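Local coordinates for probable glutamine-binding lipoprotein GlnH (GLNBP) (Mycobacterium tuberculosis, PDB 6H20), which binds amino acids such as asparagine in a cleft and probably acts as an aspartate-specific sensor that regulates protein kinase G and thereby glutamate metabolism, at residues A[53-58]-A[80-85]; A[141-146]-A[174-179]; A[151-154]-A[158-161]; A[199-204]-A[220-225]. All blocks are in the same frame, centred on the assembly; numbering follows the deposited sequence.

Interaction 1: residues A[53-58]-A[80-85]; sequences LIVGLD and DIAGEV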
loop_
_atom_site.group_PDB
_atom_site.type_symbol
_atom_site.label_atom_id
_atom_site.label_comp_id
_atom_site.label_asym_id
_atom_site.label_seq_id
_atom_site.Cartn_x
_atom_site.Cartn_y
_atom_site.Cartn_z
ATOM N N LEU A 53 11.502 7.570 -14.517
ATOM C CA LEU A 53 11.133 7.587 -13.109
ATOM C C LEU A 53 11.373 6.201 -12.523
ATOM O O LEU A 53 10.927 5.200 -13.094
ATOM C CB LEU A 53 9.648 7.939 -12.989
ATOM C CG LEU A 53 9.024 7.993 -11.595
ATOM C CD1 LEU A 53 9.565 9.210 -10.841
ATOM C CD2 LEU A 53 7.492 8.047 -11.671
ATOM N N ILE A 54 12.094 6.139 -11.404
ATOM C CA ILE A 54 12.398 4.867 -10.747
ATOM C C ILE A 54 11.423 4.687 -9.593
ATOM O O ILE A 54 11.386 5.504 -8.661
ATOM C CB ILE A 54 13.858 4.806 -10.276
ATOM C CG1 ILE A 54 14.792 5.016 -11.471
ATOM C CG2 ILE A 54 14.136 3.475 -9.578
ATOM C CD1 ILE A 54 16.246 5.240 -11.094
ATOM N N VAL A 55 10.625 3.618 -9.669
ATOM C CA VAL A 55 9.465 3.408 -8.811
ATOM C C VAL A 55 9.685 2.147 -7.991
ATOM O O VAL A 55 9.932 1.077 -8.552
ATOM C CB VAL A 55 8.189 3.259 -9.658
ATOM C CG1 VAL A 55 6.967 2.999 -8.768
ATOM C CG2 VAL A 55 7.969 4.494 -10.523
ATOM N N GLY A 56 9.534 2.265 -6.672
ATOM C CA GLY A 56 9.634 1.114 -5.791
ATOM C C GLY A 56 8.275 0.477 -5.579
ATOM O O GLY A 56 7.305 1.159 -5.231
ATOM N N LEU A 57 8.210 -0.831 -5.800
ATOM C CA LEU A 57 6.990 -1.621 -5.613
ATOM C C LEU A 57 7.399 -3.086 -5.687
ATOM O O LEU A 57 8.590 -3.406 -5.644
ATOM C CB LEU A 57 5.899 -1.232 -6.617
ATOM C CG LEU A 57 6.235 -1.029 -8.099
ATOM C CD1 LEU A 57 6.727 -2.317 -8.774
ATOM C CD2 LEU A 57 5.011 -0.459 -8.826
ATOM N N ASP A 58 6.429 -3.988 -5.801
ATOM C CA ASP A 58 6.773 -5.408 -5.906
ATOM C C ASP A 58 5.818 -6.084 -6.878
ATOM O O ASP A 58 5.054 -5.425 -7.592
ATOM C CB ASP A 58 6.799 -6.090 -4.531
ATOM C CG ASP A 58 5.400 -6.360 -3.964
ATOM O OD1 ASP A 58 4.378 -6.036 -4.598
ATOM O OD2 ASP A 58 5.335 -6.917 -2.857
ATOM N N ASP A 80 -0.272 1.995 -12.168
ATOM C CA ASP A 80 -0.925 3.025 -12.968
ATOM C C ASP A 80 -0.816 4.394 -12.313
ATOM O O ASP A 80 -0.619 5.394 -13.014
ATOM C CB ASP A 80 -2.376 2.628 -13.250
ATOM C CG ASP A 80 -2.484 1.523 -14.291
ATOM O OD1 ASP A 80 -1.488 1.241 -14.996
ATOM O OD2 ASP A 80 -3.578 0.930 -14.396
ATOM N N ILE A 81 -0.925 4.458 -10.978
ATOM C CA ILE A 81 -0.704 5.722 -10.265
ATOM C C ILE A 81 0.697 6.246 -10.557
ATOM O O ILE A 81 0.886 7.420 -10.910
ATOM C CB ILE A 81 -0.939 5.547 -8.751
ATOM C CG1 ILE A 81 -2.420 5.305 -8.446
ATOM C CG2 ILE A 81 -0.411 6.775 -8.005
ATOM C CD1 ILE A 81 -3.328 6.522 -8.680
ATOM N N ALA A 82 1.701 5.365 -10.449
ATOM C CA ALA A 82 3.077 5.766 -10.738
ATOM C C ALA A 82 3.216 6.233 -12.175
ATOM O O ALA A 82 3.935 7.200 -12.455
ATOM C CB ALA A 82 4.049 4.607 -10.457
ATOM N N GLY A 83 2.516 5.574 -13.101
ATOM C CA GLY A 83 2.593 5.970 -14.494
ATOM C C GLY A 83 2.034 7.355 -14.751
ATOM O O GLY A 83 2.467 8.032 -15.684
ATOM N N GLU A 84 1.059 7.787 -13.941
ATOM C CA GLU A 84 0.536 9.143 -14.098
ATOM C C GLU A 84 1.554 10.192 -13.660
ATOM O O GLU A 84 1.640 11.268 -14.270
ATOM C CB GLU A 84 -0.784 9.293 -13.345
ATOM C CG GLU A 84 -1.918 8.456 -13.924
ATOM C CD GLU A 84 -2.182 8.741 -15.385
ATOM O OE1 GLU A 84 -2.119 9.932 -15.780
ATOM O OE2 GLU A 84 -2.440 7.781 -16.147
ATOM N N VAL A 85 2.341 9.896 -12.618
ATOM C CA VAL A 85 3.465 10.764 -12.273
ATOM C C VAL A 85 4.442 10.842 -13.436
ATOM O O VAL A 85 4.874 11.927 -13.839
ATOM C CB VAL A 85 4.152 10.276 -10.986
ATOM C CG1 VAL A 85 5.352 11.171 -10.648
ATOM C CG2 VAL A 85 3.152 10.247 -9.846
#
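Leu-53 holds CG anti to its backbone N (chi1 179°), which carries the branch from the strand down onto the helix, where CD2 does all the touching. This methyl lies 3.7 Å from the backbone O of Ala-82 and 3.9 Å from Val-85 CG1. The Leu-53 and Val-85 side chains are set roughly perpendicular, and one methyl of each makes the closest approach. Two residues along the strand, Val-55 has CG1 anti to N (chi1 178°) and CG2 beside the backbone N, and the fork straddles one methyl of the helix: Ala-82 CB lies 3.7 Å from CG1 and 3.9 Å from CG2. The small alanine lets the helix come close here, the CA atoms of Val-55 and Ala-82 being 7.1 Å apart against 8.3 Å for those of Leu-53 and Val-85. No hydrogen bond spans the segments, and all four touching residues are buried; the contact is purely apolar apart from the carbonyl beneath Leu-53. The axes of strand 53-57 and of the helical segment 80-85 approach to 9.7 Å and run nearly antiparallel at 158°. Strand 53-57 pairs in parallel with strand 96-100, and Val-55 also touches Val-96 and Tyr-98, so helix 77-90 packs on the sheet as the connecting helix of a beta-alpha-beta crossover, as expected in one lobe of a type 2 periplasmic-binding fold.

Interaction 2: residues A[141-146]-A[174-179]; sequences ANQRIL and RRIREI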
loop_
_atom_site.group_PDB
_atom_site.type_symbol
_atom_site.label_atom_id
_atom_site.label_comp_id
_atom_site.label_asym_id
_atom_site.label_seq_id
_atom_site.Cartn_x
_atom_site.Cartn_y
_atom_site.Cartn_z
ATOM N N ALA A 141 -7.932 2.835 2.390
ATOM C CA ALA A 141 -8.343 1.462 2.661
ATOM C C ALA A 141 -8.537 1.270 4.165
ATOM O O ALA A 141 -8.310 2.175 4.972
ATOM C CB ALA A 141 -7.311 0.483 2.092
ATOM N N ASN A 142 -8.991 0.081 4.549
ATOM C CA ASN A 142 -9.132 -0.203 5.972
ATOM C C ASN A 142 -8.835 -1.670 6.228
ATOM O O ASN A 142 -9.256 -2.540 5.452
ATOM C CB ASN A 142 -10.524 0.142 6.502
ATOM C CG ASN A 142 -10.497 0.511 7.976
ATOM O OD1 ASN A 142 -10.197 -0.332 8.830
ATOM N ND2 ASN A 142 -10.805 1.777 8.286
ATOM N N GLN A 143 -8.132 -1.933 7.333
ATOM C CA GLN A 143 -7.718 -3.299 7.655
ATOM C C GLN A 143 -8.930 -4.155 8.011
ATOM O O GLN A 143 -9.746 -3.769 8.859
ATOM C CB GLN A 143 -6.743 -3.278 8.833
ATOM C CG GLN A 143 -6.216 -4.682 9.194
ATOM C CD GLN A 143 -4.950 -4.611 10.032
ATOM O OE1 GLN A 143 -4.387 -3.534 10.241
ATOM N NE2 GLN A 143 -4.502 -5.767 10.523
ATOM N N ARG A 144 -9.027 -5.338 7.396
ATOM C CA ARG A 144 -10.096 -6.293 7.709
ATOM C C ARG A 144 -9.495 -7.696 7.801
ATOM O O ARG A 144 -8.276 -7.864 7.916
ATOM C CB ARG A 144 -11.265 -6.178 6.714
ATOM C CG ARG A 144 -11.934 -4.796 6.746
ATOM C CD ARG A 144 -13.184 -4.738 5.883
ATOM N NE ARG A 144 -14.241 -5.574 6.443
ATOM C CZ ARG A 144 -15.353 -5.896 5.784
ATOM N NH1 ARG A 144 -15.542 -5.446 4.550
ATOM N NH2 ARG A 144 -16.275 -6.662 6.357
ATOM N N ILE A 145 -10.358 -8.708 7.742
ATOM C CA ILE A 145 -9.969 -10.107 7.922
ATOM C C ILE A 145 -10.385 -10.910 6.694
ATOM O O ILE A 145 -11.491 -10.729 6.169
ATOM C CB ILE A 145 -10.625 -10.694 9.194
ATOM C CG1 ILE A 145 -10.214 -9.912 10.448
ATOM C CG2 ILE A 145 -10.294 -12.175 9.337
ATOM C CD1 ILE A 145 -11.073 -10.219 11.679
ATOM N N LEU A 146 -9.511 -11.818 6.255
ATOM C CA LEU A 146 -9.790 -12.744 5.163
ATOM C C LEU A 146 -9.738 -14.170 5.703
ATOM O O LEU A 146 -8.753 -14.563 6.341
ATOM C CB LEU A 146 -8.739 -12.576 4.056
ATOM C CG LEU A 146 -8.845 -13.499 2.841
ATOM C CD1 LEU A 146 -9.963 -13.026 1.956
ATOM C CD2 LEU A 146 -7.518 -13.500 2.069
ATOM N N ARG A 174 1.377 -4.427 13.134
ATOM C CA ARG A 174 1.227 -3.627 14.343
ATOM C C ARG A 174 -0.186 -3.722 14.913
ATOM O O ARG A 174 -0.364 -3.810 16.135
ATOM C CB ARG A 174 1.617 -2.175 14.052
ATOM C CG ARG A 174 1.400 -1.224 15.218
ATOM C CD ARG A 174 2.313 -1.534 16.397
ATOM N NE ARG A 174 2.103 -0.593 17.501
ATOM C CZ ARG A 174 1.045 -0.613 18.308
ATOM N NH1 ARG A 174 0.929 0.282 19.281
ATOM N NH2 ARG A 174 0.101 -1.529 18.145
ATOM N N ARG A 175 -1.202 -3.756 14.047
ATOM C CA ARG A 175 -2.579 -3.833 14.531
ATOM C C ARG A 175 -2.901 -5.211 15.113
ATOM O O ARG A 175 -3.596 -5.316 16.130
ATOM C CB ARG A 175 -3.539 -3.482 13.393
ATOM C CG ARG A 175 -5.022 -3.666 13.725
ATOM C CD ARG A 175 -5.437 -2.774 14.885
ATOM N NE ARG A 175 -6.845 -2.943 15.251
ATOM C CZ ARG A 175 -7.298 -3.861 16.100
ATOM N NH1 ARG A 175 -6.461 -4.721 16.672
ATOM N NH2 ARG A 175 -8.595 -3.926 16.373
ATOM N N ILE A 176 -2.417 -6.281 14.479
ATOM C CA ILE A 176 -2.617 -7.624 15.026
ATOM C C ILE A 176 -1.919 -7.782 16.375
ATOM O O ILE A 176 -2.366 -8.557 17.233
ATOM C CB ILE A 176 -2.150 -8.676 14.000
ATOM C CG1 ILE A 176 -3.017 -8.590 12.748
ATOM C CG2 ILE A 176 -2.180 -10.082 14.597
ATOM C CD1 ILE A 176 -4.475 -8.682 13.009
ATOM N N ARG A 177 -0.814 -7.059 16.591
ATOM C CA ARG A 177 -0.116 -7.126 17.874
ATOM C C ARG A 177 -0.907 -6.491 19.015
ATOM O O ARG A 177 -0.494 -6.613 20.173
ATOM C CB ARG A 177 1.265 -6.474 17.758
ATOM C CG ARG A 177 2.270 -7.297 16.968
ATOM C CD ARG A 177 3.010 -8.292 17.870
ATOM N NE ARG A 177 3.967 -7.601 18.730
ATOM C CZ ARG A 177 3.803 -7.430 20.037
ATOM N NH1 ARG A 177 2.727 -7.914 20.639
ATOM N NH2 ARG A 177 4.715 -6.771 20.744
ATOM N N GLU A 178 -2.019 -5.812 18.724
ATOM C CA GLU A 178 -2.880 -5.264 19.761
ATOM C C GLU A 178 -3.901 -6.261 20.272
ATOM O O GLU A 178 -4.496 -6.024 21.328
ATOM C CB GLU A 178 -3.616 -4.021 19.257
ATOM C CG GLU A 178 -2.693 -2.873 18.936
ATOM C CD GLU A 178 -3.407 -1.716 18.260
ATOM O OE1 GLU A 178 -4.658 -1.723 18.205
ATOM O OE2 GLU A 178 -2.708 -0.801 17.782
ATOM N N ILE A 179 -4.112 -7.368 19.564
ATOM C CA ILE A 179 -5.219 -8.254 19.894
ATOM C C ILE A 179 -4.905 -9.016 21.172
ATOM O O ILE A 179 -3.799 -9.548 21.346
ATOM C CB ILE A 179 -5.520 -9.192 18.716
ATOM C CG1 ILE A 179 -6.024 -8.377 17.530
ATOM C CG2 ILE A 179 -6.556 -10.227 19.106
ATOM C CD1 ILE A 179 -6.091 -9.181 16.230
#
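Van der Waals contact joins Gln-143 of the strand to Arg-175 and Ile-176 of the short helix, all through the end of the glutamine. With CG anti to the backbone N (chi1 -178°) and an extended chain, Gln-143 delivers its whole amide to the helix. OE1 rests against the methylenes of Arg-175, 3.3 Å from CB and 3.5 Å from CG, while NE2 reaches both neighbours, lying 3.8 Å from Ile-176 CD1 and from Arg-175 CB. The amide and guanidinium planes are 50° apart; it is the aliphatic root of the arginine, not its charged end, that meets the amide.

The amide's hydrogen-bond partners lie beyond the two segments: NE2 bonds to Ser-207 OG and, weakly, to Ser-172 O, consistent with the nitrogen being placed at this end of the amide. Ser-172, like Thr-171, lines the asparagine pocket at the start of helix 171-176, and the Gln-143 side chain is about 7 Å from the bound amino acid. Gln-143 is therefore probably a second-shell residue, linking strand 139-148 of this lobe to the pocket-lining end of the helix.

Charge pairing lies beside this contact, along the helix and the turn after it. Arg-175 bends at chi2 (61°), leading its guanidinium away from Gln-143, and NE donates to Met-230 O. Arg-174 NH2 makes a 2.9 Å salt bridge to Glu-178 OE2; Arg-175 NH1 is a long 3.8 Å from Glu-178 OE1, with the oxygen well out of the guanidinium plane.

A type I beta turn runs from Ile-176 to Ile-179, with Ile-179 N bonded to Ile-176 O at 3.1 Å.

Interaction 3: residues A[151-154]-A[158-161]; sequences SPIT and DLSG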
loop_
_atom_site.group_PDB
_atom_site.type_symbol
_atom_site.label_atom_id
_atom_site.label_comp_id
_atom_site.label_asym_id
_atom_site.label_seq_id
_atom_site.Cartn_x
_atom_site.Cartn_y
_atom_site.Cartn_z
ATOM N N SER A 151 -15.046 -20.908 7.463
ATOM C CA SER A 151 -14.452 -20.590 8.751
ATOM C C SER A 151 -15.469 -19.873 9.636
ATOM O O SER A 151 -16.252 -19.051 9.145
ATOM C CB SER A 151 -13.253 -19.667 8.537
ATOM O OG SER A 151 -12.759 -19.168 9.775
ATOM N N PRO A 152 -15.459 -20.130 10.945
ATOM C CA PRO A 152 -16.325 -19.381 11.859
ATOM C C PRO A 152 -15.817 -17.983 12.181
ATOM O O PRO A 152 -16.496 -17.249 12.909
ATOM C CB PRO A 152 -16.317 -20.253 13.122
ATOM C CG PRO A 152 -14.997 -20.921 13.099
ATOM C CD PRO A 152 -14.699 -21.184 11.635
ATOM N N ILE A 153 -14.652 -17.595 11.657
ATOM C CA ILE A 153 -14.067 -16.297 11.988
ATOM C C ILE A 153 -14.898 -15.192 11.347
ATOM O O ILE A 153 -15.009 -15.113 10.119
ATOM C CB ILE A 153 -12.609 -16.232 11.512
ATOM C CG1 ILE A 153 -11.737 -17.239 12.265
ATOM C CG2 ILE A 153 -12.051 -14.811 11.655
ATOM C CD1 ILE A 153 -10.331 -17.376 11.682
ATOM N N THR A 154 -15.486 -14.321 12.178
ATOM C CA THR A 154 -16.182 -13.138 11.674
ATOM C C THR A 154 -15.856 -11.849 12.415
ATOM O O THR A 154 -16.292 -10.782 11.969
ATOM C CB THR A 154 -17.709 -13.325 11.675
ATOM O OG1 THR A 154 -18.180 -13.407 13.024
ATOM C CG2 THR A 154 -18.107 -14.572 10.908
ATOM N N ASP A 158 -12.241 -13.437 17.324
ATOM C CA ASP A 158 -12.087 -14.796 16.808
ATOM C C ASP A 158 -10.647 -15.106 16.413
ATOM O O ASP A 158 -10.295 -16.283 16.263
ATOM C CB ASP A 158 -12.985 -14.988 15.583
ATOM C CG ASP A 158 -14.465 -14.968 15.931
ATOM O OD1 ASP A 158 -14.820 -15.298 17.087
ATOM O OD2 ASP A 158 -15.280 -14.632 15.047
ATOM N N LEU A 159 -9.817 -14.082 16.217
ATOM C CA LEU A 159 -8.427 -14.283 15.846
ATOM C C LEU A 159 -7.567 -14.757 17.009
ATOM O O LEU A 159 -6.502 -15.339 16.770
ATOM C CB LEU A 159 -7.853 -12.981 15.281
ATOM C CG LEU A 159 -8.577 -12.493 14.018
ATOM C CD1 LEU A 159 -7.871 -11.251 13.469
ATOM C CD2 LEU A 159 -8.648 -13.602 12.967
ATOM N N SER A 160 -8.000 -14.516 18.248
ATOM C CA SER A 160 -7.222 -14.920 19.414
ATOM C C SER A 160 -6.960 -16.422 19.384
ATOM O O SER A 160 -7.879 -17.226 19.195
ATOM C CB SER A 160 -7.978 -14.554 20.691
ATOM O OG SER A 160 -8.110 -13.147 20.835
ATOM N N GLY A 161 -5.694 -16.793 19.552
ATOM C CA GLY A 161 -5.296 -18.185 19.524
ATOM C C GLY A 161 -5.268 -18.833 18.158
ATOM O O GLY A 161 -4.865 -19.997 18.061
HETATM O O HOH W 1 -17.938 -15.002 15.378
#
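Ile-153 and Asp-158 bring the two irregular segments to their nearest point, with CA atoms 5.4 Å apart. Before that approach the chain bends at Ser-151, whose OG accepts from Ile-153 N two residues on (3.1 Å, N-H...O angle 166°), an ST turn. Beyond it, Gly-161 takes a positive phi, a backbone conformation that glycine adopts easily, as the chain heads for strand 163-167.

Across the loop the polar grip is centred on one carboxylate oxygen. Asp-158 sets CG beside its backbone N (chi1 -68°), which points OD2 back over the earlier segment, and Thr-154 N donates to it at 2.9 Å in a nearly straight bond (174°). The lone pair used is the anti one, away from OD1. Lys-155 N also donates to OD2, and water 1 gives a third hydrogen bond at 2.7 Å; the same water lies 2.9 Å from Thr-154 OG1, bridging the two side chains. Three donors on one oxygen would be expected to favour the ionised carboxylate. The residues belong to the connection between strands 139-148 and 163-167, so the aspartate closes the loop on itself, side chain to backbone, where no sheet pairing is present.

Apolar contact continues from the Ile-153 side chain. Its CG2 touches Leu-159 CD2 at 3.8 Å and Asp-158 CB at 4.0 Å. Ile-153 and Leu-159 meet nearly square to each other, whereas the Ile-153 and Asp-158 side chains pass one another pointing opposite ways. Both Ile-153 and Leu-159 also pack on Ile-145 and Ala-205, side chains of neighbouring sheet strands.

Interaction 4: residues A[199-204]-A[220-225]; sequences QQREID and DPYLHI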
loop_
_atom_site.group_PDB
_atom_site.type_symbol
_atom_site.label_atom_id
_atom_site.label_comp_id
_atom_site.label_asym_id
_atom_site.label_seq_id
_atom_site.Cartn_x
_atom_site.Cartn_y
_atom_site.Cartn_z
ATOM N N GLN A 199 -4.049 -21.277 1.429
ATOM C CA GLN A 199 -4.433 -22.340 0.503
ATOM C C GLN A 199 -3.931 -23.694 0.974
ATOM O O GLN A 199 -4.601 -24.715 0.764
ATOM C CB GLN A 199 -3.904 -22.036 -0.895
ATOM C CG GLN A 199 -4.629 -20.887 -1.554
ATOM C CD GLN A 199 -4.020 -20.465 -2.866
ATOM O OE1 GLN A 199 -2.801 -20.458 -3.033
ATOM N NE2 GLN A 199 -4.871 -20.079 -3.805
ATOM N N GLN A 200 -2.761 -23.725 1.603
ATOM C CA GLN A 200 -2.191 -24.965 2.108
ATOM C C GLN A 200 -2.600 -25.253 3.543
ATOM O O GLN A 200 -2.069 -26.195 4.146
ATOM C CB GLN A 200 -0.672 -24.943 1.969
ATOM C CG GLN A 200 -0.220 -24.562 0.583
ATOM C CD GLN A 200 1.232 -24.884 0.326
ATOM O OE1 GLN A 200 1.874 -25.600 1.097
ATOM N NE2 GLN A 200 1.763 -24.350 -0.766
ATOM N N ARG A 201 -3.533 -24.470 4.093
ATOM C CA ARG A 201 -4.045 -24.658 5.455
ATOM C C ARG A 201 -2.936 -24.608 6.506
ATOM O O ARG A 201 -2.998 -25.301 7.527
ATOM C CB ARG A 201 -4.888 -25.935 5.574
ATOM C CG ARG A 201 -5.945 -26.045 4.490
ATOM C CD ARG A 201 -7.017 -27.056 4.853
ATOM N NE ARG A 201 -8.335 -26.638 4.380
ATOM C CZ ARG A 201 -8.926 -27.116 3.288
ATOM N NH1 ARG A 201 -8.317 -28.034 2.550
ATOM N NH2 ARG A 201 -10.128 -26.679 2.936
ATOM N N GLU A 202 -1.923 -23.774 6.271
ATOM C CA GLU A 202 -0.853 -23.544 7.231
ATOM C C GLU A 202 -1.150 -22.379 8.157
ATOM O O GLU A 202 -0.378 -22.134 9.095
ATOM C CB GLU A 202 0.459 -23.296 6.489
ATOM C CG GLU A 202 0.879 -24.496 5.671
ATOM C CD GLU A 202 2.055 -24.219 4.769
ATOM O OE1 GLU A 202 2.328 -23.038 4.476
ATOM O OE2 GLU A 202 2.704 -25.197 4.340
ATOM N N ILE A 203 -2.249 -21.667 7.904
ATOM C CA ILE A 203 -2.724 -20.564 8.730
ATOM C C ILE A 203 -4.249 -20.610 8.707
ATOM O O ILE A 203 -4.860 -21.374 7.959
ATOM C CB ILE A 203 -2.235 -19.193 8.204
ATOM C CG1 ILE A 203 -2.673 -19.038 6.747
ATOM C CG2 ILE A 203 -0.718 -19.056 8.351
ATOM C CD1 ILE A 203 -2.463 -17.640 6.183
ATOM N N ASP A 204 -4.871 -19.751 9.512
ATOM C CA ASP A 204 -6.326 -19.710 9.600
ATOM C C ASP A 204 -6.950 -18.458 9.003
ATOM O O ASP A 204 -8.110 -18.505 8.565
ATOM C CB ASP A 204 -6.756 -19.836 11.063
ATOM C CG ASP A 204 -6.219 -21.094 11.697
ATOM O OD1 ASP A 204 -6.534 -22.185 11.174
ATOM O OD2 ASP A 204 -5.457 -20.989 12.682
ATOM N N ASP A 220 -8.659 -16.361 -5.269
ATOM C CA ASP A 220 -9.162 -17.526 -4.542
ATOM C C ASP A 220 -10.563 -17.202 -4.043
ATOM O O ASP A 220 -10.750 -16.825 -2.880
ATOM C CB ASP A 220 -8.238 -17.850 -3.366
ATOM C CG ASP A 220 -8.580 -19.160 -2.686
ATOM O OD1 ASP A 220 -9.656 -19.728 -2.972
ATOM O OD2 ASP A 220 -7.773 -19.603 -1.836
ATOM N N PRO A 221 -11.587 -17.390 -4.881
ATOM C CA PRO A 221 -12.949 -16.999 -4.473
ATOM C C PRO A 221 -13.563 -17.877 -3.388
ATOM O O PRO A 221 -14.683 -17.588 -2.944
ATOM C CB PRO A 221 -13.750 -17.071 -5.779
ATOM C CG PRO A 221 -12.729 -17.114 -6.865
ATOM C CD PRO A 221 -11.516 -17.755 -6.303
ATOM N N TYR A 222 -12.863 -18.917 -2.939
ATOM C CA TYR A 222 -13.274 -19.656 -1.751
ATOM C C TYR A 222 -13.099 -18.817 -0.487
ATOM O O TYR A 222 -13.679 -19.138 0.554
ATOM C CB TYR A 222 -12.479 -20.970 -1.721
ATOM C CG TYR A 222 -12.461 -21.766 -0.428
ATOM C CD1 TYR A 222 -13.639 -22.150 0.202
ATOM C CD2 TYR A 222 -11.249 -22.177 0.132
ATOM C CE1 TYR A 222 -13.610 -22.908 1.380
ATOM C CE2 TYR A 222 -11.214 -22.925 1.287
ATOM C CZ TYR A 222 -12.386 -23.284 1.912
ATOM O OH TYR A 222 -12.315 -24.031 3.077
ATOM N N LEU A 223 -12.321 -17.740 -0.557
ATOM C CA LEU A 223 -12.119 -16.871 0.592
ATOM C C LEU A 223 -13.103 -15.705 0.567
ATOM O O LEU A 223 -13.618 -15.311 -0.487
ATOM C CB LEU A 223 -10.685 -16.338 0.600
ATOM C CG LEU A 223 -9.623 -17.392 0.326
ATOM C CD1 LEU A 223 -8.256 -16.710 0.357
ATOM C CD2 LEU A 223 -9.674 -18.500 1.366
ATOM N N HIS A 224 -13.358 -15.144 1.751
ATOM C CA HIS A 224 -14.208 -13.963 1.866
ATOM C C HIS A 224 -13.668 -13.027 2.943
ATOM O O HIS A 224 -12.914 -13.428 3.836
ATOM C CB HIS A 224 -15.705 -14.301 2.074
ATOM C CG HIS A 224 -16.029 -14.956 3.384
ATOM N ND1 HIS A 224 -17.332 -15.190 3.780
ATOM C CD2 HIS A 224 -15.243 -15.432 4.381
ATOM C CE1 HIS A 224 -17.331 -15.775 4.966
ATOM N NE2 HIS A 224 -16.077 -15.938 5.350
ATOM N N ILE A 225 -14.084 -11.761 2.851
ATOM C CA ILE A 225 -13.642 -10.718 3.765
ATOM C C ILE A 225 -14.717 -10.511 4.817
ATOM O O ILE A 225 -15.908 -10.379 4.489
ATOM C CB ILE A 225 -13.371 -9.416 2.997
ATOM C CG1 ILE A 225 -12.204 -9.611 2.020
ATOM C CG2 ILE A 225 -13.065 -8.270 3.969
ATOM C CD1 ILE A 225 -12.023 -8.455 1.026
HETATM O O HOH W 2 -9.533 -24.043 4.237
#
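Gln-199, at the end of helix 191-199, meets Asp-220 along its side chain from CG outward. From CB the chain leaves beside the backbone N (chi1 -71°) and then runs extended. CG makes the closest approach, 3.4 Å from Asp-220 OD2; CD follows at 4.0 Å from the same oxygen, and the tip NE2 lies 3.5 Å from it. The two side chains run alongside in opposite senses with amide and carboxylate planes 46° apart, a glancing contact in which a methylene and the amide nitrogen both lie near OD2, and to which no hydrogen bond can be assigned. Asp-220 is also engaged on its own side, where OD1 accepts weakly from Tyr-222 N.

A second link lies further on, between Arg-201 and Tyr-222. Arg-201 NH2 gives a weak hydrogen bond to Tyr-222 OH (3.4 Å, 136°), the oxygen sitting at the guanidinium edge near its plane, while guanidinium and ring are steeply inclined to each other. Water 2 reinforces it, accepting weakly from NE and donating to Tyr-222 OH at 3.0 Å. That hydroxyl is further hydrogen-bonded to Asp-150 OD1.

Both segments begin where a helix ends, at the surface. Asp-220 to Leu-223 forms a type I beta turn between helix 210-219 and strand 223-226, and Arg-201, with positive phi, is the C-prime residue of a Schellman motif ending helix 191-199, closed by Glu-202 N to Ala-197 O and Arg-201 N to Leu-198 O.

Overall arrangement
From the N terminus, interaction 1 closes first, joining strand 53-57 to helix 77-90, and is complete before the others begin. Interaction 2 then closes a long loop from strand 139-148 to helix 171-176, and interaction 3, a short loop of residues 151-161, is nested inside it; Ile-145 and Ile-179 of the former pack on Leu-159 of the latter. Interaction 4 follows in series, tying the exits of two helices together, and meets interaction 2 where strands 139-148 and 223-226 pair. Interactions 2, 3 and 4 form one cluster, with neighbouring centres 13 to 17 Å apart, whereas interaction 1 lies 26 Å or more away, consistent with a two-lobed binding protein.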